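2-dehydro-3-deoxy-D-arabinonate dehydratase (Sulfolobus solfataricus, PDB 2Q1A) catalyses the magnesium-dependent dehydration of 2-dehydro-3-deoxy-D-arabinonate to 2,5-dioxopentanoate in the pathway that turns D-arabinonate into 2-oxoglutarate. Local coordinates at residues P73-G78 and D248-T253; D207-I212 and E221-T226. All coordinates share one frame; numbering follows the deposited sequence.

Contact 1: P73-G78 and D248-T253; sequences PPEVWG and DGTILT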
loop_
_atom_site.group_PDB
_atom_site.type_symbol
_atom_site.label_atom_id
_atom_site.label_comp_id
_atom_site.label_asym_id
_atom_site.label_seq_id
_atom_site.Cartn_x
_atom_site.Cartn_y
_atom_site.Cartn_z
ATOM N N PRO A 73 -2.363 10.933 17.263
ATOM C CA PRO A 73 -3.772 10.834 17.651
ATOM C C PRO A 73 -4.652 11.331 16.508
ATOM O O PRO A 73 -4.479 12.474 16.054
ATOM C CB PRO A 73 -3.874 11.755 18.866
ATOM C CG PRO A 73 -2.744 12.748 18.700
ATOM C CD PRO A 73 -1.696 12.124 17.823
ATOM N N PRO A 74 -5.583 10.483 16.027
ATOM C CA PRO A 74 -6.365 10.874 14.849
ATOM C C PRO A 74 -7.143 12.155 15.119
ATOM O O PRO A 74 -7.337 12.976 14.212
ATOM C CB PRO A 74 -7.315 9.687 14.641
ATOM C CG PRO A 74 -6.665 8.541 15.354
ATOM C CD PRO A 74 -5.971 9.155 16.536
ATOM N N GLU A 75 -7.569 12.314 16.372
ATOM C CA GLU A 75 -8.276 13.507 16.832
ATOM C C GLU A 75 -7.819 13.866 18.251
ATOM O O GLU A 75 -7.442 12.985 19.031
ATOM C CB GLU A 75 -9.794 13.277 16.820
ATOM C CG GLU A 75 -10.359 12.728 15.508
ATOM C CD GLU A 75 -11.883 12.685 15.469
ATOM O OE1 GLU A 75 -12.538 12.826 16.529
ATOM O OE2 GLU A 75 -12.431 12.507 14.363
ATOM N N VAL A 76 -7.843 15.160 18.573
ATOM C CA VAL A 76 -7.625 15.631 19.942
ATOM C C VAL A 76 -8.788 16.533 20.355
ATOM O O VAL A 76 -9.144 17.467 19.633
ATOM C CB VAL A 76 -6.273 16.398 20.116
ATOM C CG1 VAL A 76 -6.020 16.702 21.580
ATOM C CG2 VAL A 76 -5.113 15.603 19.556
ATOM N N TRP A 77 -9.377 16.243 21.511
ATOM C CA TRP A 77 -10.457 17.069 22.046
ATOM C C TRP A 77 -10.115 17.592 23.433
ATOM O O TRP A 77 -9.392 16.946 24.203
ATOM C CB TRP A 77 -11.774 16.295 22.125
ATOM C CG TRP A 77 -12.354 15.849 20.814
ATOM C CD1 TRP A 77 -11.887 14.856 20.008
ATOM C CD2 TRP A 77 -13.547 16.344 20.188
ATOM N NE1 TRP A 77 -12.699 14.709 18.911
ATOM C CE2 TRP A 77 -13.730 15.605 18.997
ATOM C CE3 TRP A 77 -14.481 17.338 20.518
ATOM C CZ2 TRP A 77 -14.799 15.836 18.126
ATOM C CZ3 TRP A 77 -15.545 17.566 19.649
ATOM C CH2 TRP A 77 -15.695 16.813 18.470
ATOM N N GLY A 78 -10.660 18.765 23.743
ATOM C CA GLY A 78 -10.466 19.391 25.039
ATOM C C GLY A 78 -11.729 19.499 25.870
ATOM O O GLY A 78 -12.847 19.501 25.346
ATOM N N ASP A 248 -9.947 4.990 17.361
ATOM C CA ASP A 248 -8.975 4.467 18.326
ATOM C C ASP A 248 -7.755 5.373 18.396
ATOM O O ASP A 248 -7.180 5.734 17.360
ATOM C CB ASP A 248 -8.508 3.057 17.945
ATOM C CG ASP A 248 -9.630 2.040 17.959
ATOM O OD1 ASP A 248 -10.475 2.060 18.885
ATOM O OD2 ASP A 248 -9.650 1.202 17.034
ATOM N N GLY A 249 -7.369 5.735 19.618
ATOM C CA GLY A 249 -6.165 6.523 19.838
ATOM C C GLY A 249 -6.432 8.007 19.976
ATOM O O GLY A 249 -5.489 8.794 20.077
ATOM N N THR A 250 -7.714 8.384 19.975
ATOM C CA THR A 250 -8.151 9.753 20.275
ATOM C C THR A 250 -7.640 10.188 21.658
ATOM O O THR A 250 -7.557 9.372 22.592
ATOM C CB THR A 250 -9.711 9.874 20.216
ATOM O OG1 THR A 250 -10.154 9.764 18.858
ATOM C CG2 THR A 250 -10.212 11.205 20.801
ATOM N N ILE A 251 -7.290 11.467 21.778
ATOM C CA ILE A 251 -6.876 12.022 23.054
ATOM C C ILE A 251 -7.880 13.058 23.539
ATOM O O ILE A 251 -8.278 13.955 22.784
ATOM C CB ILE A 251 -5.449 12.643 23.001
ATOM C CG1 ILE A 251 -4.387 11.552 22.848
ATOM C CG2 ILE A 251 -5.171 13.452 24.259
ATOM C CD1 ILE A 251 -2.951 12.072 22.743
ATOM N N LEU A 252 -8.291 12.906 24.797
ATOM C CA LEU A 252 -9.059 13.916 25.505
ATOM C C LEU A 252 -8.197 14.585 26.575
ATOM O O LEU A 252 -7.646 13.916 27.462
ATOM C CB LEU A 252 -10.317 13.309 26.144
ATOM C CG LEU A 252 -11.196 14.214 27.025
ATOM C CD1 LEU A 252 -11.712 15.430 26.264
ATOM C CD2 LEU A 252 -12.354 13.439 27.624
ATOM N N THR A 253 -8.085 15.907 26.487
ATOM C CA THR A 253 -7.391 16.683 27.511
ATOM C C THR A 253 -8.394 17.305 28.495
ATOM O O THR A 253 -9.352 17.966 28.089
ATOM C CB THR A 253 -6.392 17.705 26.904
ATOM O OG1 THR A 253 -5.624 18.298 27.952
ATOM C CG2 THR A 253 -7.088 18.795 26.092
#
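The side chains of W77 and T250 lie at a slant to each other, W77 CD1 4.1 Å from T250 CG2. The ring's polar edge is used within its own segment: W77 NE1 donates to E75 OE1 over 3.0 Å, with the carboxylate oxygen in the ring plane. That oxygen is met on its anti side, 30° out of the carboxylate plane, and E75 OE2 forms a salt bridge with R123 of the second subunit, so both carboxylate oxygens are engaged. F117 meets the indole edge-to-face.

The two strands run parallel and in register, V76 beside I251 and G78 beside T253. I251 N donates to E75 O at 3.1 Å; W77 then bonds twice to the same neighbouring strand, its N to I251 O at 2.8 Å and its O accepting from T253 N at 2.8 Å. On the face shared by V76 and I251, I251 turns CG1 away from its carbonyl carbon (chi1 -70°), and CD1 reaches P73 CB at 4.0 Å. On the opposite face L252 brings CD1 within 3.5 Å of W77 O. G249 and T250 together face L150 in a G1 beta bulge, where the backbone of G249 adopts angles that call for glycine.

Strand 250-253 is thus held between strand 76-80 and the antiparallel strand 140-150, from which E145, a magnesium ligand, is hydrogen-bonded through OE2 to T253 OG1. Strand 114-119 continues the pairing beyond 76-80. M162 of strand 156-167 touches V76, I251 and T253, while helix 233-241 packs on W77 and L252.

Contact 2: D207-I212 and E221-T226; sequences DITLKI and EGSVNT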
loop_
_atom_site.group_PDB
_atom_site.type_symbol
_atom_site.label_atom_id
_atom_site.label_comp_id
_atom_site.label_asym_id
_atom_site.label_seq_id
_atom_site.Cartn_x
_atom_site.Cartn_y
_atom_site.Cartn_z
ATOM N N ASP A 207 0.323 15.405 41.145
ATOM C CA ASP A 207 0.776 16.795 41.119
ATOM C C ASP A 207 1.090 17.253 39.700
ATOM O O ASP A 207 1.857 16.607 38.983
ATOM C CB ASP A 207 1.999 16.985 42.024
ATOM C CG ASP A 207 1.665 16.836 43.500
ATOM O OD1 ASP A 207 0.758 17.550 43.985
ATOM O OD2 ASP A 207 2.311 16.003 44.174
ATOM N N ILE A 208 0.479 18.363 39.300
ATOM C CA ILE A 208 0.754 18.975 38.005
ATOM C C ILE A 208 1.505 20.279 38.248
ATOM O O ILE A 208 1.033 21.135 38.998
ATOM C CB ILE A 208 -0.545 19.243 37.188
ATOM C CG1 ILE A 208 -1.348 17.947 36.996
ATOM C CG2 ILE A 208 -0.209 19.883 35.839
ATOM C CD1 ILE A 208 -2.710 18.137 36.328
ATOM N N THR A 209 2.672 20.424 37.619
ATOM C CA THR A 209 3.520 21.600 37.814
ATOM C C THR A 209 3.841 22.280 36.488
ATOM O O THR A 209 4.259 21.621 35.537
ATOM C CB THR A 209 4.840 21.224 38.524
ATOM O OG1 THR A 209 4.555 20.401 39.660
ATOM C CG2 THR A 209 5.598 22.469 38.973
ATOM N N LEU A 210 3.648 23.596 36.444
ATOM C CA LEU A 210 4.013 24.407 35.287
ATOM C C LEU A 210 5.143 25.394 35.613
ATOM O O LEU A 210 5.066 26.149 36.587
ATOM C CB LEU A 210 2.789 25.161 34.758
ATOM C CG LEU A 210 2.982 26.305 33.752
ATOM C CD1 LEU A 210 3.429 25.814 32.377
ATOM C CD2 LEU A 210 1.702 27.116 33.635
ATOM N N LYS A 211 6.187 25.373 34.787
ATOM C CA LYS A 211 7.248 26.372 34.827
ATOM C C LYS A 211 7.459 26.948 33.428
ATOM O O LYS A 211 7.514 26.208 32.445
ATOM C CB LYS A 211 8.553 25.773 35.367
ATOM C CG LYS A 211 8.558 25.549 36.882
ATOM C CD LYS A 211 9.564 24.478 37.341
ATOM C CE LYS A 211 10.989 25.034 37.501
ATOM N NZ LYS A 211 11.880 24.105 38.283
ATOM N N ILE A 212 7.541 28.273 33.342
ATOM C CA ILE A 212 7.945 28.944 32.112
ATOM C C ILE A 212 9.344 29.536 32.330
ATOM O O ILE A 212 9.579 30.247 33.310
ATOM C CB ILE A 212 6.936 30.031 31.692
ATOM C CG1 ILE A 212 5.518 29.438 31.606
ATOM C CG2 ILE A 212 7.347 30.665 30.358
ATOM C CD1 ILE A 212 4.400 30.466 31.489
ATOM N N GLU A 221 6.012 29.935 38.073
ATOM C CA GLU A 221 5.988 28.611 38.684
ATOM C C GLU A 221 4.657 28.390 39.408
ATOM O O GLU A 221 4.272 29.184 40.268
ATOM C CB GLU A 221 7.166 28.439 39.644
ATOM C CG GLU A 221 7.346 27.025 40.173
ATOM C CD GLU A 221 8.587 26.874 41.043
ATOM O OE1 GLU A 221 8.879 27.795 41.846
ATOM O OE2 GLU A 221 9.269 25.827 40.932
ATOM N N GLY A 222 3.957 27.318 39.049
ATOM C CA GLY A 222 2.649 27.020 39.632
ATOM C C GLY A 222 2.367 25.535 39.719
ATOM O O GLY A 222 2.788 24.763 38.855
ATOM N N SER A 223 1.646 25.132 40.761
ATOM C CA SER A 223 1.337 23.724 40.973
ATOM C C SER A 223 -0.047 23.492 41.590
ATOM O O SER A 223 -0.403 24.117 42.593
ATOM C CB SER A 223 2.419 23.074 41.833
ATOM O OG SER A 223 2.412 21.668 41.670
ATOM N N VAL A 224 -0.820 22.599 40.973
ATOM C CA VAL A 224 -2.125 22.173 41.494
ATOM C C VAL A 224 -2.237 20.643 41.439
ATOM O O VAL A 224 -1.740 20.008 40.505
ATOM C CB VAL A 224 -3.308 22.826 40.721
ATOM C CG1 VAL A 224 -4.643 22.283 41.199
ATOM C CG2 VAL A 224 -3.290 24.343 40.865
ATOM N N ASN A 225 -2.876 20.058 42.448
ATOM C CA ASN A 225 -3.121 18.620 42.486
ATOM C C ASN A 225 -4.492 18.259 41.901
ATOM O O ASN A 225 -5.445 19.044 41.983
ATOM C CB ASN A 225 -2.964 18.077 43.911
ATOM C CG ASN A 225 -2.795 16.562 43.950
ATOM O OD1 ASN A 225 -3.767 15.809 43.833
ATOM N ND2 ASN A 225 -1.555 16.110 44.127
ATOM N N THR A 226 -4.575 17.067 41.310
ATOM C CA THR A 226 -5.775 16.608 40.608
ATOM C C THR A 226 -6.940 16.261 41.536
ATOM O O THR A 226 -8.063 16.030 41.068
ATOM C CB THR A 226 -5.479 15.404 39.678
ATOM O OG1 THR A 226 -4.662 14.448 40.365
ATOM C CG2 THR A 226 -4.770 15.861 38.407
#
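D207 and N225 face each other at a non-hydrogen-bonded pair of an antiparallel hairpin, their carboxylate and amide planes turned 82° apart. N225 holds CG anti to its backbone N (chi1 -163°), which carries the amide over toward D207; ND2 then donates to OD1 of D207 at 2.7 Å, descending from above the carboxylate plane rather than along it. N225 OD1 accepts from N227 N, fixing the amide's rotation from its other end. A leucine here would probably leave the D207 carboxylate without its amide mate and N227 N without its acceptor.

The same face carries two further pairs. The hydroxyls T209 OG1 and S223 OG are hydrogen-bonded at 3.2 Å, either being a possible donor, and S223 OG also lies 3.1 Å from I208 O. K211 and E221 run alongside each other in the same direction, K211 CG 3.8 Å from E221 CG, but K211 NZ and E221 OE2, 4.1 Å apart, are too distant for a salt bridge. Past the strand's end, T226 sets CG2 against I208 CD1 at 3.7 Å, the side chains roughly perpendicular. The hydrogen-bonded pairs I208-V224 and L210-G222, each with two N-H...O bonds, join the strands.

Strand 271-276 flanks 207-214 on its other side, and 217-225 is an edge strand of this sheet within the chain. The face bearing I208, L210 and V224 packs on the rest of the chain: I208 and L210 on P144 of strand 140-150, V224 on A257 and I258.

Overall arrangement
The two contacts lie in different sheets on opposite sides of the chain's centre: their centres are 23 Å apart and their nearest atoms about 9 Å. In sequence, the hairpin of contact 2 falls between the two strands that contact 1 brings together. Strand 140-150 links them, pairing with 250-253 and packing against the hairpin. Contact 1 is the nearer to the active site, with the T253 side chain about 6 Å from the magnesium ion and G78 about 7 Å from the bound 2-ketobutyrate. Contact 2 stands further back: the I208 side chain is about 11 Å from the metal, but about 6 Å from the side chains of the metal ligand E145 and the substrate-binding T256.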